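Local coordinates for protein thermostable monoacylglycerol lipase (Bacillus, PDB 4LHE) that hydrolyses monoacylglycerols to a free fatty acid and glycerol as a thermostable lipase, probably through the serine-histidine-aspartate machinery of the alpha/beta hydrolases, at residues A[98-109]-A[173-184]. Numbering follows the deposited sequence.
Sequences MGGTLTLYLAEH and LMAQTKAKLDRI. With SO4 (sulfate ion), chain D.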
ATOM      1  N   MET A  98      -2.711  -1.663  -3.322  1.00 32.69           N
ATOM      2  CA  MET A  98      -1.472  -2.396  -3.645  1.00 32.53           C
ATOM      3  C   MET A  98      -0.348  -2.307  -2.598  1.00 32.07           C
ATOM      4  O   MET A  98       0.438  -3.245  -2.416  1.00 31.56           O
ATOM      5  CB  MET A  98      -0.894  -2.082  -5.034  1.00 32.84           C
ATOM      6  CG  MET A  98       0.187  -3.092  -5.455  1.00 33.45           C
ATOM      7  SD  MET A  98       1.114  -2.799  -6.986  1.00 35.13           S
ATOM      8  CE  MET A  98       2.166  -1.454  -6.484  1.00 32.06           C
ATOM      9  N   GLY A  99      -0.260  -1.180  -1.907  1.00 30.46           N
ATOM     10  CA  GLY A  99       0.726  -1.077  -0.836  1.00 29.42           C
ATOM     11  C   GLY A  99       0.315  -1.994   0.297  1.00 29.58           C
ATOM     12  O   GLY A  99       1.157  -2.488   1.074  1.00 29.43           O
ATOM     13  N   GLY A 100      -0.991  -2.228   0.401  1.00 30.43           N
ATOM     14  CA  GLY A 100      -1.515  -3.205   1.350  1.00 31.00           C
ATOM     15  C   GLY A 100      -1.244  -4.630   0.911  1.00 31.23           C
ATOM     16  O   GLY A 100      -1.003  -5.512   1.737  1.00 31.37           O
ATOM     17  N   THR A 101      -1.273  -4.865  -0.396  1.00 31.64           N
ATOM     18  CA  THR A 101      -0.914  -6.176  -0.915  1.00 32.86           C
ATOM     19  C   THR A 101       0.564  -6.448  -0.619  1.00 33.04           C
ATOM     20  O   THR A 101       0.946  -7.562  -0.235  1.00 33.74           O
ATOM     21  CB  THR A 101      -1.162  -6.254  -2.430  1.00 34.56           C
ATOM     22  OG1 THR A 101      -2.513  -5.862  -2.718  1.00 35.47           O
ATOM     23  CG2 THR A 101      -0.928  -7.669  -2.934  1.00 35.35           C
ATOM     24  N   LEU A 102       1.385  -5.416  -0.792  1.00 31.93           N
ATOM     25  CA  LEU A 102       2.831  -5.526  -0.632  1.00 31.71           C
ATOM     26  C   LEU A 102       3.206  -5.639   0.824  1.00 31.41           C
ATOM     27  O   LEU A 102       4.260  -6.181   1.156  1.00 31.68           O
ATOM     28  CB  LEU A 102       3.514  -4.307  -1.248  1.00 30.93           C
ATOM     29  CG  LEU A 102       3.563  -4.359  -2.775  1.00 31.61           C
ATOM     30  CD1 LEU A 102       3.913  -2.999  -3.325  1.00 30.57           C
ATOM     31  CD2 LEU A 102       4.617  -5.408  -3.189  1.00 32.01           C
ATOM     32  N   THR A 103       2.340  -5.101   1.685  1.00 30.51           N
ATOM     33  CA  THR A 103       2.501  -5.216   3.124  1.00 30.37           C
ATOM     34  C   THR A 103       2.249  -6.666   3.537  1.00 31.42           C
ATOM     35  O   THR A 103       3.032  -7.254   4.298  1.00 32.26           O
ATOM     36  CB  THR A 103       1.525  -4.278   3.861  1.00 29.66           C
ATOM     37  OG1 THR A 103       1.939  -2.923   3.654  1.00 28.60           O
ATOM     38  CG2 THR A 103       1.517  -4.581   5.365  1.00 29.25           C
ATOM     39  N   LEU A 104       1.156  -7.234   3.031  1.00 31.24           N
ATOM     40  CA  LEU A 104       0.838  -8.635   3.269  1.00 32.89           C
ATOM     41  C   LEU A 104       1.966  -9.508   2.771  1.00 33.74           C
ATOM     42  O   LEU A 104       2.403 -10.419   3.469  1.00 34.37           O
ATOM     43  CB  LEU A 104      -0.452  -9.005   2.551  1.00 33.05           C
ATOM     44  CG  LEU A 104      -1.682  -8.275   3.082  1.00 32.59           C
ATOM     45  CD1 LEU A 104      -2.782  -8.321   2.040  1.00 33.06           C
ATOM     46  CD2 LEU A 104      -2.165  -8.890   4.409  1.00 32.14           C
ATOM     47  N   TYR A 105       2.445  -9.204   1.565  1.00 34.18           N
ATOM     48  CA  TYR A 105       3.518  -9.966   0.925  1.00 34.59           C
ATOM     49  C   TYR A 105       4.741 -10.029   1.817  1.00 35.37           C
ATOM     50  O   TYR A 105       5.296 -11.106   2.048  1.00 36.77           O
ATOM     51  CB  TYR A 105       3.891  -9.298  -0.404  1.00 35.24           C
ATOM     52  CG  TYR A 105       4.904 -10.048  -1.244  1.00 36.00           C
ATOM     53  CD1 TYR A 105       4.484 -10.907  -2.247  1.00 38.48           C
ATOM     54  CD2 TYR A 105       6.275  -9.880  -1.056  1.00 36.55           C
ATOM     55  CE1 TYR A 105       5.394 -11.591  -3.037  1.00 39.88           C
ATOM     56  CE2 TYR A 105       7.194 -10.565  -1.839  1.00 37.86           C
ATOM     57  CZ  TYR A 105       6.741 -11.414  -2.833  1.00 39.63           C
ATOM     58  OH  TYR A 105       7.628 -12.106  -3.631  1.00 41.96           O
ATOM     59  N   LEU A 106       5.151  -8.868   2.323  1.00 33.71           N
ATOM     60  CA  LEU A 106       6.354  -8.754   3.133  1.00 34.26           C
ATOM     61  C   LEU A 106       6.215  -9.498   4.454  1.00 34.84           C
ATOM     62  O   LEU A 106       7.181 -10.085   4.952  1.00 35.63           O
ATOM     63  CB  LEU A 106       6.662  -7.283   3.389  1.00 33.14           C
ATOM     64  CG  LEU A 106       8.100  -6.837   3.194  1.00 33.55           C
ATOM     65  CD1 LEU A 106       8.417  -6.765   1.719  1.00 33.98           C
ATOM     66  CD2 LEU A 106       8.311  -5.486   3.856  1.00 33.27           C
ATOM     67  N   ALA A 107       5.012  -9.474   5.023  1.00 33.32           N
ATOM     68  CA  ALA A 107       4.756 -10.188   6.267  1.00 34.41           C
ATOM     69  C   ALA A 107       4.908 -11.701   6.028  1.00 36.75           C
ATOM     70  O   ALA A 107       5.426 -12.429   6.883  1.00 36.99           O
ATOM     71  CB  ALA A 107       3.360  -9.842   6.810  1.00 33.52           C
ATOM     72  N   GLU A 108       4.465 -12.161   4.854  1.00 36.53           N
ATOM     73  CA  GLU A 108       4.625 -13.563   4.451  1.00 37.74           C
ATOM     74  C   GLU A 108       6.087 -14.005   4.346  1.00 39.00           C
ATOM     75  O   GLU A 108       6.404 -15.184   4.534  1.00 40.24           O
ATOM     76  CB  GLU A 108       3.909 -13.815   3.115  1.00 37.26           C
ATOM     77  CG  GLU A 108       2.406 -13.702   3.217  1.00 37.49           C
ATOM     78  CD  GLU A 108       1.728 -13.552   1.886  1.00 37.08           C
ATOM     79  OE1 GLU A 108       2.422 -13.552   0.857  1.00 37.96           O
ATOM     80  OE2 GLU A 108       0.490 -13.451   1.862  1.00 36.74           O
ATOM     81  N   HIS A 109       6.976 -13.066   4.039  1.00 38.78           N
ATOM     82  CA  HIS A 109       8.379 -13.398   3.827  1.00 38.96           C
ATOM     83  C   HIS A 109       9.269 -13.096   5.030  1.00 38.86           C
ATOM     84  O   HIS A 109      10.386 -13.620   5.125  1.00 39.88           O
ATOM     85  CB  HIS A 109       8.912 -12.688   2.577  1.00 38.76           C
ATOM     86  CG  HIS A 109       8.420 -13.273   1.291  1.00 39.49           C
ATOM     87  ND1 HIS A 109       7.081 -13.387   0.986  1.00 39.78           N
ATOM     88  CD2 HIS A 109       9.091 -13.773   0.224  1.00 40.57           C
ATOM     89  CE1 HIS A 109       6.945 -13.934  -0.209  1.00 40.43           C
ATOM     90  NE2 HIS A 109       8.152 -14.179  -0.692  1.00 41.90           N
ATOM     91  N   LEU A 173       0.953 -10.461  -8.642  1.00 43.01           N
ATOM     92  CA  LEU A 173       1.282 -10.122  -7.260  1.00 41.88           C
ATOM     93  C   LEU A 173       0.147 -10.492  -6.304  1.00 41.47           C
ATOM     94  O   LEU A 173       0.402 -11.047  -5.237  1.00 42.05           O
ATOM     95  CB  LEU A 173       1.606  -8.627  -7.148  1.00 41.14           C
ATOM     96  CG  LEU A 173       1.895  -8.077  -5.751  1.00 40.20           C
ATOM     97  CD1 LEU A 173       3.025  -8.838  -5.138  1.00 39.80           C
ATOM     98  CD2 LEU A 173       2.219  -6.594  -5.819  1.00 39.18           C
ATOM     99  N   MET A 174      -1.096 -10.192  -6.671  1.00 42.23           N
ATOM    100  CA  MET A 174      -2.222 -10.516  -5.792  1.00 43.05           C
ATOM    101  C   MET A 174      -2.364 -12.036  -5.599  1.00 44.31           C
ATOM    102  O   MET A 174      -2.730 -12.503  -4.517  1.00 43.34           O
ATOM    103  CB  MET A 174      -3.532  -9.910  -6.310  1.00 43.27           C
ATOM    104  CG  MET A 174      -3.553  -8.382  -6.384  1.00 43.11           C
ATOM    105  SD  MET A 174      -5.200  -7.808  -6.824  1.00 44.56           S
ATOM    106  CE  MET A 174      -4.895  -6.128  -7.326  1.00 45.36           C
ATOM    107  N   ALA A 175      -2.045 -12.797  -6.645  1.00 44.62           N
ATOM    108  CA  ALA A 175      -2.173 -14.255  -6.609  1.00 45.90           C
ATOM    109  C   ALA A 175      -1.161 -14.867  -5.660  1.00 45.08           C
ATOM    110  O   ALA A 175      -1.514 -15.679  -4.809  1.00 45.60           O
ATOM    111  CB  ALA A 175      -2.005 -14.842  -8.013  1.00 46.55           C
ATOM    112  N   GLN A 176       0.104 -14.500  -5.835  1.00 44.38           N
ATOM    113  CA  GLN A 176       1.174 -15.014  -4.993  1.00 44.49           C
ATOM    114  C   GLN A 176       0.959 -14.561  -3.542  1.00 44.51           C
ATOM    115  O   GLN A 176       1.395 -15.244  -2.609  1.00 45.45           O
ATOM    116  CB  GLN A 176       2.541 -14.538  -5.525  1.00 44.89           C
ATOM    117  CG  GLN A 176       3.700 -15.517  -5.318  1.00 46.26           C
ATOM    118  CD  GLN A 176       5.078 -14.844  -5.375  1.00 46.99           C
ATOM    119  OE1 GLN A 176       5.856 -14.901  -4.410  1.00 46.64           O
ATOM    120  NE2 GLN A 176       5.388 -14.215  -6.508  1.00 45.89           N
ATOM    121  N   THR A 177       0.269 -13.429  -3.351  1.00 43.39           N
ATOM    122  CA  THR A 177       0.034 -12.886  -1.999  1.00 43.20           C
ATOM    123  C   THR A 177      -1.132 -13.573  -1.299  1.00 43.30           C
ATOM    124  O   THR A 177      -1.007 -14.030  -0.166  1.00 44.01           O
ATOM    125  CB  THR A 177      -0.237 -11.357  -2.015  1.00 42.16           C
ATOM    126  OG1 THR A 177       0.888 -10.671  -2.579  1.00 40.34           O
ATOM    127  CG2 THR A 177      -0.481 -10.839  -0.607  1.00 40.44           C
ATOM    128  N   LYS A 178      -2.268 -13.642  -1.975  1.00 43.52           N
ATOM    129  CA  LYS A 178      -3.439 -14.303  -1.418  1.00 44.46           C
ATOM    130  C   LYS A 178      -3.157 -15.775  -1.099  1.00 45.99           C
ATOM    131  O   LYS A 178      -3.573 -16.289  -0.059  1.00 46.14           O
ATOM    132  CB  LYS A 178      -4.589 -14.205  -2.409  1.00 45.22           C
ATOM    133  CG  LYS A 178      -5.847 -14.917  -1.970  1.00 45.09           C
ATOM    134  CD  LYS A 178      -6.837 -14.878  -3.114  1.00 47.44           C
ATOM    135  CE  LYS A 178      -8.206 -15.375  -2.708  1.00 48.51           C
ATOM    136  NZ  LYS A 178      -9.236 -14.817  -3.634  1.00 49.78           N
ATOM    137  N   ALA A 179      -2.434 -16.440  -1.995  1.00 45.90           N
ATOM    138  CA  ALA A 179      -2.090 -17.849  -1.817  1.00 47.98           C
ATOM    139  C   ALA A 179      -1.340 -18.091  -0.512  1.00 48.21           C
ATOM    140  O   ALA A 179      -1.507 -19.132   0.136  1.00 49.13           O
ATOM    141  CB  ALA A 179      -1.263 -18.344  -3.002  1.00 47.76           C
ATOM    142  N   LYS A 180      -0.518 -17.121  -0.122  1.00 46.45           N
ATOM    143  CA  LYS A 180       0.377 -17.313   1.002  1.00 46.94           C
ATOM    144  C   LYS A 180      -0.025 -16.577   2.277  1.00 46.10           C
ATOM    145  O   LYS A 180       0.831 -16.358   3.122  1.00 46.79           O
ATOM    146  CB  LYS A 180       1.797 -16.897   0.610  1.00 46.92           C
ATOM    147  CG  LYS A 180       2.413 -17.713  -0.514  1.00 48.15           C
ATOM    148  CD  LYS A 180       2.821 -19.091  -0.024  1.00 50.38           C
ATOM    149  CE  LYS A 180       1.963 -20.195  -0.644  1.00 51.55           C
ATOM    150  NZ  LYS A 180       2.544 -20.720  -1.917  1.00 52.08           N
ATOM    151  N   LEU A 181      -1.302 -16.220   2.432  1.00 45.74           N
ATOM    152  CA  LEU A 181      -1.770 -15.503   3.632  1.00 45.44           C
ATOM    153  C   LEU A 181      -1.440 -16.232   4.936  1.00 47.05           C
ATOM    154  O   LEU A 181      -1.037 -15.618   5.932  1.00 47.52           O
ATOM    155  CB  LEU A 181      -3.274 -15.217   3.546  1.00 45.34           C
ATOM    156  CG  LEU A 181      -3.639 -14.111   2.547  1.00 44.85           C
ATOM    157  CD1 LEU A 181      -5.136 -13.898   2.416  1.00 43.12           C
ATOM    158  CD2 LEU A 181      -2.940 -12.798   2.939  1.00 43.22           C
ATOM    159  N   ASP A 182      -1.593 -17.552   4.907  1.00 48.53           N
ATOM    160  CA  ASP A 182      -1.312 -18.422   6.048  1.00 50.11           C
ATOM    161  C   ASP A 182       0.103 -18.259   6.624  1.00 50.34           C
ATOM    162  O   ASP A 182       0.353 -18.611   7.781  1.00 51.79           O
ATOM    163  CB  ASP A 182      -1.539 -19.872   5.616  1.00 51.17           C
ATOM    164  CG  ASP A 182      -0.782 -20.215   4.348  1.00 52.08           C
ATOM    165  OD1 ASP A 182      -1.332 -20.001   3.238  1.00 51.76           O
ATOM    166  OD2 ASP A 182       0.372 -20.679   4.464  1.00 52.76           O
ATOM    167  N   ARG A 183       1.024 -17.729   5.823  1.00 48.76           N
ATOM    168  CA  ARG A 183       2.391 -17.456   6.283  1.00 49.83           C
ATOM    169  C   ARG A 183       2.454 -16.297   7.288  1.00 49.33           C
ATOM    170  O   ARG A 183       3.445 -16.143   8.006  1.00 50.12           O
ATOM    171  CB  ARG A 183       3.306 -17.126   5.094  1.00 49.53           C
ATOM    172  CG  ARG A 183       3.242 -18.107   3.902  1.00 50.79           C
ATOM    173  CD  ARG A 183       4.177 -19.309   4.066  1.00 52.97           C
ATOM    174  NE  ARG A 183       4.361 -20.066   2.818  1.00 54.04           N
ATOM    175  CZ  ARG A 183       3.693 -21.178   2.498  1.00 55.16           C
ATOM    176  NH1 ARG A 183       2.785 -21.673   3.332  1.00 55.22           N
ATOM    177  NH2 ARG A 183       3.931 -21.799   1.343  1.00 54.71           N
ATOM    178  N   ILE A 184       1.406 -15.472   7.321  1.00 37.02           N
ATOM    179  CA  ILE A 184       1.385 -14.285   8.176  1.00 36.13           C
ATOM    180  C   ILE A 184       0.919 -14.617   9.595  1.00 36.98           C
ATOM    181  O   ILE A 184      -0.204 -15.066   9.787  1.00 37.58           O
ATOM    182  CB  ILE A 184       0.466 -13.184   7.594  1.00 36.22           C
ATOM    183  CG1 ILE A 184       0.947 -12.757   6.207  1.00 34.34           C
ATOM    184  CG2 ILE A 184       0.460 -11.977   8.498  1.00 35.29           C
ATOM    185  CD1 ILE A 184       0.022 -11.727   5.523  1.00 33.76           C
TER
HETATM  186  S   SO4 D 302      -4.190   1.942  -5.790  1.00 44.98           S
HETATM  187  O1  SO4 D 302      -3.624   2.515  -7.009  1.00 45.35           O
HETATM  188  O2  SO4 D 302      -4.076   2.917  -4.685  1.00 38.45           O
HETATM  189  O3  SO4 D 302      -5.607   1.650  -6.011  1.00 47.54           O
HETATM  190  O4  SO4 D 302      -3.475   0.693  -5.514  1.00 36.16           O
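Glu108, Leu173 and Ile184 bury more surface than any other residues in the contact between helix 98-109, which in this alpha/beta hydrolase fold follows the probable nucleophile elbow, and the last turns of helix 164-179 with the residues that follow it, up to Ile184. The axes of 98-109 and 173-179 cross at 46°, and Leu173 enters as a knob among Met98, Thr101, Leu102 and Tyr105. With CG anti to the backbone N (chi1 177°), the side chain is carried toward Thr101 CG2 in this hole, and from there its methyls fork: CD2 meets Leu102 CD2 at 3.8 Å, while CD1 approaches Tyr105 CD1, a branching that suits leucine to the site. One turn on, Thr177 makes a second knob; its hydroxyl donates to Leu173 O at 2.7 Å, which lets a polar residue sit in a buried position, and its CG2 rests on Leu104 CB. Glu108 reaches across to the backbone of Thr177 and Lys180. Its OE2 lies 2.6 Å from Thr177 O, so close that the carboxyl group probably holds a proton, and its CG packs on Ile184 CG1 at 3.5 Å. Shortening Glu108 to an alanine would probably leave Thr177 O without its carboxyl partner and open a gap beside Ile184 CG1. Beta-branched Ile184 packs against the side of helix 98-109, touching Ile116 of strand 115-119 as well, with CG2 against Ala107 CB and CD1 3.4 Å from Leu104 O.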